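Local structure of histidine-containing Phosphotransfer Protein type 1, MtHPt1 (Medicago truncatula, 3US6) at residues A[47-52]-A[82-87]; A[55-60]-A[118-123]; A[76-81]-A[95-100]. The protein probably relays phosphoryl groups from cytokinin sensor histidine kinases to response regulators in plant hormone signalling. All blocks are in the same frame, centred on the assembly; numbering follows the deposited sequence. Where two conformers were deposited one is given.

Interaction 1: residues A[47-52]-A[82-87]; sequences SLFFDD and KGSSAS
Phe49 leans its ring against the backbone at Ser84 and Ser85, and this one aromatic side chain supplies most of the direct contact between 47-52 and 82-87. With CG anti to the backbone N (chi1 173°), the ring is carried out from its own helix, and its CE1 corner arrives 3.4 Å from Ser85 CA. Phe49 CE1 is also 3.7 Å from Ser85 CB; Ser85 approaches the ring obliquely. Ser84 is placed differently: its OG lies at the ring edge, close to the ring plane, 3.7 Å from Phe49 CE1, a position for van der Waals contact with the aromatic C-H rim. Beside the ring the contact turns polar. The side chain of Asp52 starts out toward 82-87, but Asp52 OD2 and Ser84 OG stay 4.4 Å apart, and a water bridges them. That water donates to Asp52 OD2 at 2.5 Å and is hydrogen-bonded to Ser84 OG at 2.6 Å. Within the second helix, Ser84 OG and Ser85 OG both bond to the carbonyl oxygen of Phe81, which ties the two hydroxyls back to their own backbone; Asp52 OD2 additionally has a weak hydrogen bond from Gln80 NE2. No direct hydrogen bond joins the two segments. The mixed character fits the position: Phe49 and Ser85 are buried, and the ring also packs on Phe81 and Ile88 of helix 71-88, whereas Asp52 and Ser84 are partly exposed. The segment axes come within 10.4 Å at an angle of 156°, a nearly antiparallel course with Phe49 level with Ser84. With a water bridging its partly exposed side, this pairing of helix 41-64 with helix 71-88 is that of neighbouring helices in the four-helix bundle of the HPt fold.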
ATOM      1  N   SER A  47      -0.193   3.440   8.905  1.00 13.50           N
ATOM      2  CA  SER A  47       1.098   3.510   9.610  0.61 13.62           C
ATOM      3  C   SER A  47       1.625   2.167  10.005  1.00 15.19           C
ATOM      4  O   SER A  47       2.818   1.875   9.826  1.00 16.82           O
ATOM      5  CB  SER A  47       1.011   4.403  10.829  0.61 17.53           C
ATOM      6  OG  SER A  47       0.986   5.725  10.388  0.61 20.39           O
ATOM      7  N   LEU A  48       0.743   1.296  10.513  1.00 14.47           N
ATOM      8  CA  LEU A  48       1.182  -0.043  10.857  1.00 15.75           C
ATOM      9  C   LEU A  48       1.699  -0.809   9.614  1.00 15.32           C
ATOM     10  O   LEU A  48       2.659  -1.551   9.697  1.00 17.73           O
ATOM     11  CB  LEU A  48       0.031  -0.858  11.491  1.00 16.09           C
ATOM     12  CG  LEU A  48      -0.383  -0.471  12.880  1.00 17.75           C
ATOM     13  CD1 LEU A  48      -1.747  -1.118  13.136  1.00 16.89           C
ATOM     14  CD2 LEU A  48       0.695  -0.949  13.893  1.00 18.16           C
ATOM     15  N   PHE A  49       0.972  -0.680   8.513  1.00 14.18           N
ATOM     16  CA  PHE A  49       1.352  -1.265   7.232  1.00 13.63           C
ATOM     17  C   PHE A  49       2.732  -0.727   6.812  1.00 14.58           C
ATOM     18  O   PHE A  49       3.574  -1.545   6.378  1.00 16.69           O
ATOM     19  CB  PHE A  49       0.288  -0.941   6.192  1.00 13.10           C
ATOM     20  CG  PHE A  49       0.647  -1.355   4.788  1.00 14.27           C
ATOM     21  CD1 PHE A  49       0.685  -2.703   4.475  1.00 19.35           C
ATOM     22  CD2 PHE A  49       0.917  -0.438   3.813  1.00 14.66           C
ATOM     23  CE1 PHE A  49       1.012  -3.122   3.189  1.00 19.12           C
ATOM     24  CE2 PHE A  49       1.276  -0.870   2.538  1.00 16.26           C
ATOM     25  CZ  PHE A  49       1.250  -2.213   2.230  1.00 16.33           C
ATOM     26  N   PHE A  50       2.979   0.568   6.886  1.00 12.84           N
ATOM     27  CA  PHE A  50       4.282   1.074   6.431  1.00 16.38           C
ATOM     28  C   PHE A  50       5.412   0.467   7.268  1.00 17.24           C
ATOM     29  O   PHE A  50       6.435  -0.023   6.715  1.00 18.95           O
ATOM     30  CB  PHE A  50       4.349   2.582   6.526  1.00 14.29           C
ATOM     31  CG  PHE A  50       3.447   3.313   5.629  1.00 13.96           C
ATOM     32  CD1 PHE A  50       2.898   2.731   4.525  1.00 13.28           C
ATOM     33  CD2 PHE A  50       3.139   4.637   5.904  1.00 15.80           C
ATOM     34  CE1 PHE A  50       2.034   3.432   3.693  1.00 16.40           C
ATOM     35  CE2 PHE A  50       2.342   5.389   5.028  1.00 18.85           C
ATOM     36  CZ  PHE A  50       1.783   4.778   3.929  1.00 19.20           C
ATOM     37  N   ASP A  51       5.212   0.433   8.575  1.00 18.00           N
ATOM     38  CA  ASP A  51       6.265  -0.167   9.446  1.00 20.41           C
ATOM     39  C   ASP A  51       6.556  -1.665   9.127  1.00 20.89           C
ATOM     40  O   ASP A  51       7.762  -2.064   8.955  1.00 26.39           O
ATOM     41  CB  ASP A  51       5.844  -0.005  10.918  1.00 27.61           C
ATOM     42  CG  ASP A  51       5.757   1.459  11.355  1.00 40.92           C
ATOM     43  OD1 ASP A  51       6.131   2.345  10.567  1.00 52.38           O
ATOM     44  OD2 ASP A  51       5.334   1.725  12.498  1.00 41.27           O
ATOM     45  N   ASP A  52       5.513  -2.494   8.968  1.00 20.36           N
ATOM     46  CA  ASP A  52       5.716  -3.925   8.623  1.00 19.50           C
ATOM     47  C   ASP A  52       6.272  -4.114   7.217  1.00 21.83           C
ATOM     48  O   ASP A  52       7.216  -4.883   7.029  1.00 21.51           O
ATOM     49  CB  ASP A  52       4.438  -4.729   8.764  1.00 21.44           C
ATOM     50  CG  ASP A  52       4.688  -6.248   8.497  1.00 24.32           C
ATOM     51  OD1 ASP A  52       5.526  -6.832   9.228  1.00 29.10           O
ATOM     52  OD2 ASP A  52       4.138  -6.789   7.482  1.00 28.14           O
ATOM     53  N   LYS A  82       1.397  -9.770   0.683  1.00 14.29           N
ATOM     54  CA  LYS A  82       0.178  -9.791  -0.094  1.00 15.16           C
ATOM     55  C   LYS A  82      -1.063  -9.516   0.778  1.00 16.34           C
ATOM     56  O   LYS A  82      -1.937  -8.711   0.418  1.00 17.13           O
ATOM     57  CB  LYS A  82       0.061 -11.145  -0.794  1.00 18.97           C
ATOM     58  CG  LYS A  82      -1.078 -11.227  -1.795  1.00 21.41           C
ATOM     59  CD  LYS A  82      -1.191 -12.643  -2.418  1.00 48.41           C
ATOM     60  CE  LYS A  82      -2.597 -12.898  -2.958  1.00 56.01           C
ATOM     61  NZ  LYS A  82      -3.596 -12.840  -1.843  1.00 65.94           N
ATOM     62  N   GLY A  83      -1.141 -10.191   1.918  1.00 14.84           N
ATOM     63  CA  GLY A  83      -2.261 -10.115   2.801  1.00 16.64           C
ATOM     64  C   GLY A  83      -2.408  -8.755   3.438  1.00 15.69           C
ATOM     65  O   GLY A  83      -3.493  -8.205   3.579  1.00 14.95           O
ATOM     66  N   SER A  84      -1.285  -8.222   3.866  1.00 13.46           N
ATOM     67  CA  SER A  84      -1.312  -6.949   4.566  1.00 14.29           C
ATOM     68  C   SER A  84      -1.640  -5.826   3.569  1.00 14.46           C
ATOM     69  O   SER A  84      -2.464  -4.965   3.872  1.00 14.11           O
ATOM     70  CB  SER A  84       0.004  -6.709   5.304  1.00 13.96           C
ATOM     71  OG  SER A  84       1.027  -6.621   4.387  1.00 20.57           O
ATOM     72  N   SER A  85      -1.001  -5.843   2.391  1.00 13.21           N
ATOM     73  CA  SER A  85      -1.342  -4.863   1.409  1.00 12.00           C
ATOM     74  C   SER A  85      -2.777  -4.956   0.919  1.00 12.66           C
ATOM     75  O   SER A  85      -3.453  -3.932   0.797  1.00 14.75           O
ATOM     76  CB  SER A  85      -0.317  -4.930   0.251  1.00 15.58           C
ATOM     77  OG  SER A  85      -0.433  -6.092  -0.480  1.00 15.17           O
ATOM     78  N   ALA A  86      -3.284  -6.161   0.721  1.00 14.70           N
ATOM     79  CA  ALA A  86      -4.652  -6.345   0.307  1.00 13.20           C
ATOM     80  C   ALA A  86      -5.557  -5.717   1.342  1.00 16.34           C
ATOM     81  O   ALA A  86      -6.577  -5.136   0.987  1.00 16.42           O
ATOM     82  CB  ALA A  86      -5.013  -7.783   0.186  1.00 14.45           C
ATOM     83  N   SER A  87      -5.226  -5.910   2.620  1.00 14.52           N
ATOM     84  CA  SER A  87      -6.124  -5.531   3.686  1.00 15.47           C
ATOM     85  C   SER A  87      -6.306  -3.991   3.850  1.00 16.06           C
ATOM     86  O   SER A  87      -7.329  -3.529   4.388  1.00 16.96           O
ATOM     87  CB  SER A  87      -5.651  -6.110   5.014  1.00 19.29           C
ATOM     88  OG  SER A  87      -4.642  -5.325   5.591  1.00 16.55           O
TER
HETATM   89  O   HOH W   1       3.191  -5.708   5.405  1.00 31.44           O

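Interaction 2: residues A[55-60]-A[118-123]; sequences RILKDL and QVKQEY
Leu57 carries this contact, meeting Val119, Lys120 and Tyr123, and its side chain can be followed outward atom by atom. CB leaves the helix toward 118-123, at the level where Leu57 CA and Lys120 CA are 6.9 Å apart. CG is set anti to the carbonyl carbon (chi1 -74°), and from this branch point the two methyl groups diverge toward different turns of the facing helix. One goes to Tyr123: Leu57 CD1 lies 3.5 Å from Tyr123 CD2 and 3.9 Å from Tyr123 CG, touching the root of the ring obliquely and leaving the phenol end to other neighbours. The other takes the preceding turn. Leu57 CD2 rests 4.1 Å from Val119 CG1 and 4.3 Å from Lys120 CA, with the Lys120 CB equally near. Lys120 therefore contributes its backbone and the first carbon of its chain, while its extended tail leads its ammonium group away from the interface. The contacts made by the two methyls are all dispersive, and no hydrogen bond or ion pair crosses between the segments. Their different partners show how one leucine can span a full turn from Val119 to Tyr123. Surrounding side chains close the site: Leu57 also packs on Phe81 and Leu116, Val119 reaches Phe81 and Phe100, and Tyr123 lies against Phe50 and Ser53. Leu57, Val119 and Tyr123 are buried, with Lys120 marking the exposed border. The segment axes approach to 11.1 Å and run at 157°, so helix 41-64 and helix 109-142 are close to antiparallel, with Leu57, Val119 and Tyr123 packed between them. This is the interior of an antiparallel four-helix bundle, the core fold of HPt proteins.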
ATOM      1  N   ARG A  55      10.106  -3.600   6.876  1.00 25.16           N
ATOM      2  CA  ARG A  55      10.816  -4.767   7.367  1.00 26.47           C
ATOM      3  C   ARG A  55      10.795  -5.897   6.352  1.00 20.63           C
ATOM      4  O   ARG A  55      11.829  -6.471   6.054  1.00 24.07           O
ATOM      5  CB  ARG A  55      10.229  -5.256   8.694  1.00 48.25           C
ATOM      6  CG  ARG A  55      10.549  -4.336   9.887  1.00 93.71           C
ATOM      7  CD  ARG A  55      10.222  -4.970  11.233  1.00122.98           C
ATOM      8  NE  ARG A  55       8.821  -5.363  11.330  1.00139.37           N
ATOM      9  CZ  ARG A  55       7.829  -4.527  11.613  1.00148.60           C
ATOM     10  NH1 ARG A  55       8.076  -3.239  11.821  1.00151.57           N
ATOM     11  NH2 ARG A  55       6.586  -4.983  11.677  1.00150.48           N
ATOM     12  N   ILE A  56       9.618  -6.198   5.809  1.00 21.12           N
ATOM     13  CA  ILE A  56       9.483  -7.273   4.842  1.00 22.60           C
ATOM     14  C   ILE A  56      10.381  -7.011   3.639  1.00 26.92           C
ATOM     15  O   ILE A  56      11.029  -7.931   3.128  1.00 23.11           O
ATOM     16  CB  ILE A  56       7.992  -7.432   4.384  1.00 26.83           C
ATOM     17  CG1 ILE A  56       7.183  -8.159   5.478  1.00 34.70           C
ATOM     18  CG2 ILE A  56       7.914  -8.152   3.040  1.00 38.81           C
ATOM     19  CD1 ILE A  56       7.147  -9.697   5.374  1.00 45.61           C
ATOM     20  N   LEU A  57      10.386  -5.762   3.139  1.00 20.28           N
ATOM     21  CA  LEU A  57      11.091  -5.445   1.921  1.00 18.70           C
ATOM     22  C   LEU A  57      12.579  -5.509   2.114  1.00 15.46           C
ATOM     23  O   LEU A  57      13.347  -5.977   1.234  1.00 17.71           O
ATOM     24  CB  LEU A  57      10.680  -4.059   1.425  1.00 16.95           C
ATOM     25  CG  LEU A  57       9.287  -4.078   0.829  1.00 25.33           C
ATOM     26  CD1 LEU A  57       8.947  -2.631   0.597  1.00 19.64           C
ATOM     27  CD2 LEU A  57       9.233  -4.878  -0.483  1.00 35.03           C
ATOM     28  N   LYS A  58      13.031  -5.085   3.265  1.00 21.36           N
ATOM     29  CA  LYS A  58      14.430  -5.218   3.601  1.00 19.99           C
ATOM     30  C   LYS A  58      14.857  -6.688   3.662  1.00 19.01           C
ATOM     31  O   LYS A  58      15.858  -7.096   3.065  1.00 22.57           O
ATOM     32  CB  LYS A  58      14.738  -4.570   4.970  1.00 34.51           C
ATOM     33  CG  LYS A  58      14.431  -3.079   5.021  1.00 72.53           C
ATOM     34  CD  LYS A  58      14.613  -2.472   6.411  1.00101.09           C
ATOM     35  CE  LYS A  58      16.069  -2.061   6.650  1.00119.05           C
ATOM     36  NZ  LYS A  58      16.589  -1.084   5.632  1.00125.05           N
ATOM     37  N   ASP A  59      14.063  -7.528   4.330  1.00 18.72           N
ATOM     38  CA  ASP A  59      14.433  -8.934   4.374  1.00 21.45           C
ATOM     39  C   ASP A  59      14.376  -9.586   2.979  1.00 20.79           C
ATOM     40  O   ASP A  59      15.230 -10.452   2.636  1.00 20.83           O
ATOM     41  CB  ASP A  59      13.502  -9.680   5.312  1.00 35.95           C
ATOM     42  CG  ASP A  59      13.745  -9.302   6.748  1.00 50.78           C
ATOM     43  OD1 ASP A  59      14.858  -8.765   7.018  1.00 51.71           O
ATOM     44  OD2 ASP A  59      12.825  -9.516   7.581  1.00 44.35           O
ATOM     45  N   LEU A  60      13.400  -9.198   2.153  1.00 17.67           N
ATOM     46  CA  LEU A  60      13.219  -9.780   0.868  1.00 14.56           C
ATOM     47  C   LEU A  60      14.367  -9.395  -0.062  1.00 14.64           C
ATOM     48  O   LEU A  60      14.820 -10.296  -0.804  1.00 14.88           O
ATOM     49  CB  LEU A  60      11.887  -9.364   0.243  1.00 18.97           C
ATOM     50  CG  LEU A  60      10.633 -10.118   0.685  1.00 26.64           C
ATOM     51  CD1 LEU A  60       9.402  -9.487   0.035  1.00 30.25           C
ATOM     52  CD2 LEU A  60      10.729 -11.559   0.241  1.00 32.14           C
ATOM     53  N   GLN A 118       9.703  -4.530  -8.651  1.00 11.30           N
ATOM     54  CA  GLN A 118       8.412  -3.924  -8.920  1.00 10.99           C
ATOM     55  C   GLN A 118       7.548  -3.825  -7.661  1.00 11.26           C
ATOM     56  O   GLN A 118       6.816  -2.843  -7.499  1.00 12.42           O
ATOM     57  CB  GLN A 118       7.648  -4.709  -9.963  1.00 12.48           C
ATOM     58  CG  GLN A 118       8.279  -4.629 -11.293  1.00 15.04           C
ATOM     59  CD  GLN A 118       8.092  -3.240 -11.909  1.00 22.33           C
ATOM     60  OE1 GLN A 118       6.963  -2.803 -12.158  1.00 22.15           O
ATOM     61  NE2 GLN A 118       9.207  -2.502 -12.119  1.00 26.89           N
ATOM     62  N   VAL A 119       7.549  -4.861  -6.794  1.00 10.53           N
ATOM     63  CA  VAL A 119       6.785  -4.786  -5.528  1.00 11.59           C
ATOM     64  C   VAL A 119       7.226  -3.591  -4.712  1.00 11.69           C
ATOM     65  O   VAL A 119       6.450  -2.794  -4.169  1.00 11.79           O
ATOM     66  CB  VAL A 119       7.049  -6.076  -4.650  1.00 12.58           C
ATOM     67  CG1 VAL A 119       6.414  -5.958  -3.297  1.00 19.56           C
ATOM     68  CG2 VAL A 119       6.521  -7.317  -5.360  1.00 18.46           C
ATOM     69  N   LYS A 120       8.547  -3.418  -4.609  1.00 10.38           N
ATOM     70  CA  LYS A 120       9.111  -2.289  -3.870  1.00  9.39           C
ATOM     71  C   LYS A 120       8.671  -0.969  -4.509  1.00  9.88           C
ATOM     72  O   LYS A 120       8.284  -0.043  -3.781  1.00 10.69           O
ATOM     73  CB  LYS A 120      10.634  -2.407  -3.764  1.00 10.22           C
ATOM     74  CG  LYS A 120      11.231  -1.234  -2.998  1.00 16.35           C
ATOM     75  CD  LYS A 120      12.715  -1.408  -2.706  1.00 20.11           C
ATOM     76  CE  LYS A 120      13.377  -0.038  -2.245  1.00 40.21           C
ATOM     77  NZ  LYS A 120      14.852  -0.178  -1.878  1.00 32.96           N
ATOM     78  N   GLN A 121       8.789  -0.847  -5.830  1.00  9.68           N
ATOM     79  CA  GLN A 121       8.372   0.365  -6.504  1.00 10.22           C
ATOM     80  C   GLN A 121       6.912   0.665  -6.260  1.00  9.78           C
ATOM     81  O   GLN A 121       6.536   1.798  -5.936  1.00 11.16           O
ATOM     82  CB  GLN A 121       8.701   0.257  -7.992  1.00 11.39           C
ATOM     83  CG  GLN A 121       8.299   1.447  -8.821  1.00 12.45           C
ATOM     84  CD  GLN A 121       8.866   1.280 -10.278  1.00 31.98           C
ATOM     85  OE1 GLN A 121      10.050   0.904 -10.500  1.00 29.17           O
ATOM     86  NE2 GLN A 121       8.016   1.538 -11.262  1.00 39.74           N
ATOM     87  N   GLU A 122       6.060  -0.349  -6.366  1.00  9.98           N
ATOM     88  CA  GLU A 122       4.610  -0.184  -6.132  1.00  9.45           C
ATOM     89  C   GLU A 122       4.331   0.207  -4.670  1.00 10.04           C
ATOM     90  O   GLU A 122       3.510   1.090  -4.400  1.00 10.91           O
ATOM     91  CB  GLU A 122       3.829  -1.430  -6.505  1.00 10.12           C
ATOM     92  CG  GLU A 122       3.770  -1.626  -8.020  1.00  9.59           C
ATOM     93  CD  GLU A 122       2.965  -0.577  -8.765  1.00 12.35           C
ATOM     94  OE1 GLU A 122       2.075   0.080  -8.170  1.00 13.11           O
ATOM     95  OE2 GLU A 122       3.233  -0.410 -10.013  1.00 14.11           O
ATOM     96  N   TYR A 123       5.065  -0.365  -3.744  1.00  8.78           N
ATOM     97  CA  TYR A 123       4.922   0.012  -2.354  1.00  9.48           C
ATOM     98  C   TYR A 123       5.283   1.474  -2.127  1.00 10.36           C
ATOM     99  O   TYR A 123       4.518   2.168  -1.518  1.00 11.17           O
ATOM    100  CB  TYR A 123       5.784  -0.894  -1.441  1.00  9.72           C
ATOM    101  CG  TYR A 123       5.855  -0.350  -0.062  1.00 11.10           C
ATOM    102  CD1 TYR A 123       4.790  -0.435   0.768  1.00 11.63           C
ATOM    103  CD2 TYR A 123       6.971   0.297   0.382  1.00  9.15           C
ATOM    104  CE1 TYR A 123       4.833   0.112   2.000  1.00 14.01           C
ATOM    105  CE2 TYR A 123       7.018   0.836   1.614  1.00 12.82           C
ATOM    106  CZ  TYR A 123       5.936   0.746   2.412  1.00 12.79           C
ATOM    107  OH  TYR A 123       5.988   1.275   3.660  1.00 16.00           O
TER

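Interaction 3: residues A[76-81]-A[95-100]; sequences AHVHQF and NSCVAF
The antiparallel hairpin of helices 71-88 and 91-106 closes here through Val78 and Phe81 on one arm and Cys97 and Phe100 on the other. The segment axes pass 9.1 Å apart at 158°, and Val78 CA lies only 6.0 Å from Cys97 CA, a closeness consistent with the small side chain of Cys97. Both methyls of Val78 reach Phe100, and CG1 meets Cys97 as well. Val78 CG1, held anti to the backbone N at chi1 174°, presses on the backbone of the other arm, 3.5 Å from Cys97 O, and also lies 3.8 Å from Cys97 CB and 3.7 Å from Phe100 CB. Val78 CG2 stands over a face of the Phe100 ring, 3.8 Å from its centroid and 16° off the ring normal, which meets the geometry of a CH-pi contact. This holds for one of two deposited conformers of Phe100, so the exact seating of that ring carries some doubt. In the HPt bundle helix 71-88 bears the histidine predicted to be phosphorylated, His79; it leaves the backbone away from 95-100 and is exposed, so adjacent residues set the predicted phosphoacceptor on the exposed side and Val78 in the buried contact. An alanine in place of Val78 would remove both methyls and would probably open a gap over Phe100 and beside the Cys97 carbonyl, leaving the aromatic ring less firmly held. Phe81, one turn on from Val78, meets Cys97 SG obliquely in a sulfur-aromatic contact, the sulfur 3.7 Å from Phe81 CD2 and 4.5 Å from the ring centroid. Phe81 is buried further by Leu57 and Val119, and Phe100 by Cys115 and Val119, contributed by helices 41-64 and 109-142.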
ATOM      1  N   ALA A  76       6.958 -17.220   1.631  1.00 17.48           N
ATOM      2  CA  ALA A  76       6.162 -16.986   2.830  1.00 22.11           C
ATOM      3  C   ALA A  76       6.140 -15.477   3.178  1.00 17.29           C
ATOM      4  O   ALA A  76       5.121 -14.953   3.579  1.00 20.15           O
ATOM      5  CB  ALA A  76       6.736 -17.802   3.988  1.00 21.41           C
ATOM      6  N   HIS A  77       7.264 -14.794   3.013  1.00 19.49           N
ATOM      7  CA  HIS A  77       7.300 -13.357   3.325  1.00 22.77           C
ATOM      8  C   HIS A  77       6.466 -12.567   2.308  1.00 18.35           C
ATOM      9  O   HIS A  77       5.735 -11.660   2.698  1.00 18.82           O
ATOM     10  CB  HIS A  77       8.714 -12.841   3.372  1.00 25.38           C
ATOM     11  CG  HIS A  77       9.509 -13.396   4.508  1.00 49.09           C
ATOM     12  ND1 HIS A  77      10.866 -13.187   4.645  1.00 63.55           N
ATOM     13  CD2 HIS A  77       9.148 -14.195   5.538  1.00 63.76           C
ATOM     14  CE1 HIS A  77      11.301 -13.814   5.722  1.00 68.88           C
ATOM     15  NE2 HIS A  77      10.279 -14.435   6.283  1.00 70.83           N
ATOM     16  N   VAL A  78       6.519 -12.938   1.028  1.00 16.89           N
ATOM     17  CA  VAL A  78       5.695 -12.276   0.024  1.00 17.15           C
ATOM     18  C   VAL A  78       4.237 -12.493   0.287  1.00 16.00           C
ATOM     19  O   VAL A  78       3.370 -11.582   0.106  1.00 17.54           O
ATOM     20  CB  VAL A  78       6.076 -12.747  -1.388  1.00 22.47           C
ATOM     21  CG1 VAL A  78       5.112 -12.170  -2.454  1.00 24.03           C
ATOM     22  CG2 VAL A  78       7.467 -12.370  -1.642  1.00 26.19           C
ATOM     23  N   HIS A  79       3.914 -13.706   0.680  1.00 16.71           N
ATOM     24  CA  HIS A  79       2.521 -14.048   0.971  1.00 16.49           C
ATOM     25  C   HIS A  79       1.979 -13.174   2.125  1.00 16.34           C
ATOM     26  O   HIS A  79       0.878 -12.649   2.094  1.00 17.20           O
ATOM     27  CB  HIS A  79       2.386 -15.518   1.311  1.00 22.14           C
ATOM     28  CG  HIS A  79       0.971 -15.951   1.524  1.00 28.95           C
ATOM     29  ND1 HIS A  79       0.521 -16.467   2.716  1.00 45.31           N
ATOM     30  CD2 HIS A  79      -0.101 -15.917   0.696  1.00 38.84           C
ATOM     31  CE1 HIS A  79      -0.765 -16.746   2.611  1.00 42.57           C
ATOM     32  NE2 HIS A  79      -1.160 -16.441   1.389  1.00 35.10           N
ATOM     33  N   GLN A  80       2.809 -12.981   3.145  1.00 15.93           N
ATOM     34  CA  GLN A  80       2.438 -12.126   4.258  1.00 17.91           C
ATOM     35  C   GLN A  80       2.166 -10.700   3.779  1.00 17.23           C
ATOM     36  O   GLN A  80       1.177 -10.112   4.142  1.00 18.41           O
ATOM     37  CB  GLN A  80       3.511 -12.148   5.349  1.00 22.88           C
ATOM     38  CG  GLN A  80       3.199 -11.180   6.466  1.00 33.63           C
ATOM     39  CD  GLN A  80       4.258 -11.209   7.542  1.00 48.32           C
ATOM     40  OE1 GLN A  80       4.693 -12.281   7.958  1.00 49.73           O
ATOM     41  NE2 GLN A  80       4.696 -10.031   7.982  1.00 52.87           N
ATOM     42  N   PHE A  81       3.048 -10.185   2.911  1.00 16.26           N
ATOM     43  CA  PHE A  81       2.885  -8.825   2.348  1.00 13.37           C
ATOM     44  C   PHE A  81       1.699  -8.719   1.425  1.00 15.36           C
ATOM     45  O   PHE A  81       1.052  -7.672   1.388  1.00 15.29           O
ATOM     46  CB  PHE A  81       4.168  -8.539   1.552  1.00 16.30           C
ATOM     47  CG  PHE A  81       4.399  -7.074   1.158  1.00 16.39           C
ATOM     48  CD1 PHE A  81       3.818  -6.038   1.845  1.00 23.19           C
ATOM     49  CD2 PHE A  81       5.248  -6.768   0.182  1.00 21.64           C
ATOM     50  CE1 PHE A  81       4.087  -4.715   1.450  1.00 24.40           C
ATOM     51  CE2 PHE A  81       5.514  -5.446  -0.156  1.00 24.90           C
ATOM     52  CZ  PHE A  81       4.925  -4.456   0.484  1.00 20.37           C
ATOM     53  N   ASN A  95      -1.187  -7.141  -6.245  1.00 11.71           N
ATOM     54  CA  ASN A  95      -1.078  -7.843  -7.541  1.00 13.65           C
ATOM     55  C   ASN A  95       0.371  -8.124  -7.830  1.00 13.30           C
ATOM     56  O   ASN A  95       0.705  -9.155  -8.458  1.00 14.42           O
ATOM     57  CB  ASN A  95      -1.690  -6.989  -8.612  1.00 13.18           C
ATOM     58  CG  ASN A  95      -3.155  -6.948  -8.551  1.00 18.68           C
ATOM     59  OD1 ASN A  95      -3.785  -7.733  -7.836  1.00 23.11           O
ATOM     60  ND2 ASN A  95      -3.749  -6.006  -9.280  1.00 19.40           N
ATOM     61  N   SER A  96       1.273  -7.202  -7.492  1.00 11.48           N
ATOM     62  CA  SER A  96       2.727  -7.457  -7.663  0.71 11.02           C
ATOM     63  C   SER A  96       3.191  -8.631  -6.829  1.00 10.61           C
ATOM     64  O   SER A  96       4.000  -9.386  -7.249  1.00 14.48           O
ATOM     65  CB  SER A  96       3.641  -6.266  -7.371  0.71 15.47           C
ATOM     66  OG  SER A  96       3.459  -5.238  -8.283  0.71 19.73           O
ATOM     67  N   CYS A  97       2.666  -8.755  -5.620  1.00 12.33           N
ATOM     68  CA  CYS A  97       2.972  -9.905  -4.770  1.00 12.16           C
ATOM     69  C   CYS A  97       2.461 -11.212  -5.370  1.00 14.96           C
ATOM     70  O   CYS A  97       3.145 -12.215  -5.310  1.00 16.22           O
ATOM     71  CB  CYS A  97       2.354  -9.709  -3.380  1.00 12.59           C
ATOM     72  SG  CYS A  97       3.142  -8.487  -2.364  1.00 14.22           S
ATOM     73  N   VAL A  98       1.261 -11.190  -5.946  1.00 15.07           N
ATOM     74  CA  VAL A  98       0.762 -12.362  -6.695  1.00 17.69           C
ATOM     75  C   VAL A  98       1.678 -12.793  -7.817  1.00 19.45           C
ATOM     76  O   VAL A  98       2.013 -13.982  -7.961  1.00 16.63           O
ATOM     77  CB  VAL A  98      -0.652 -12.119  -7.245  1.00 20.47           C
ATOM     78  CG1 VAL A  98      -1.109 -13.314  -8.067  1.00 20.86           C
ATOM     79  CG2 VAL A  98      -1.627 -11.858  -6.073  1.00 24.61           C
ATOM     80  N   ALA A  99       2.146 -11.839  -8.612  1.00 15.28           N
ATOM     81  CA  ALA A  99       3.065 -12.113  -9.666  1.00 15.09           C
ATOM     82  C   ALA A  99       4.374 -12.734  -9.101  1.00 17.46           C
ATOM     83  O   ALA A  99       4.916 -13.701  -9.612  1.00 18.83           O
ATOM     84  CB  ALA A  99       3.318 -10.844 -10.480  1.00 15.87           C
ATOM     85  N   PHE A 100       4.822 -12.067  -8.043  0.51 17.18           N
ATOM     86  CA  PHE A 100       5.998 -12.507  -7.302  0.51 16.39           C
ATOM     87  C   PHE A 100       5.901 -13.992  -6.971  0.51 16.10           C
ATOM     88  O   PHE A 100       6.750 -14.784  -7.378  0.51 20.38           O
ATOM     89  CB  PHE A 100       6.149 -11.695  -6.014  0.51 15.93           C
ATOM     90  CG  PHE A 100       7.561 -11.619  -5.508  0.51 16.02           C
ATOM     91  CD1 PHE A 100       8.465 -12.632  -5.784  0.51 16.66           C
ATOM     92  CD2 PHE A 100       7.985 -10.535  -4.757  0.51 11.72           C
ATOM     93  CE1 PHE A 100       9.764 -12.565  -5.320  0.51 10.39           C
ATOM     94  CE2 PHE A 100       9.283 -10.463  -4.289  0.51 16.12           C
ATOM     95  CZ  PHE A 100      10.174 -11.479  -4.572  0.51 15.00           C
TER

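In the fold
The three contacts join the same four helices in different pairs: interactions 1 and 2 share helix 41-64, and interactions 1 and 3 share helix 71-88. Interactions 2 and 3 are buried and apolar, one centred on a leucine, the other mixing valine, sulfur and aromatic rings. Interaction 1 is only partly buried and adds a bridging water on its polar side. They merge inside the bundle: Val119 CG1 lies 3.3 Å from Phe81 CE2, and Phe49 CE2 is 3.7 Å from Tyr123 CE1. The axis angles, 156° to 158°, scarcely differ; the spacing does, being narrowest in interaction 3 and widest in interaction 2.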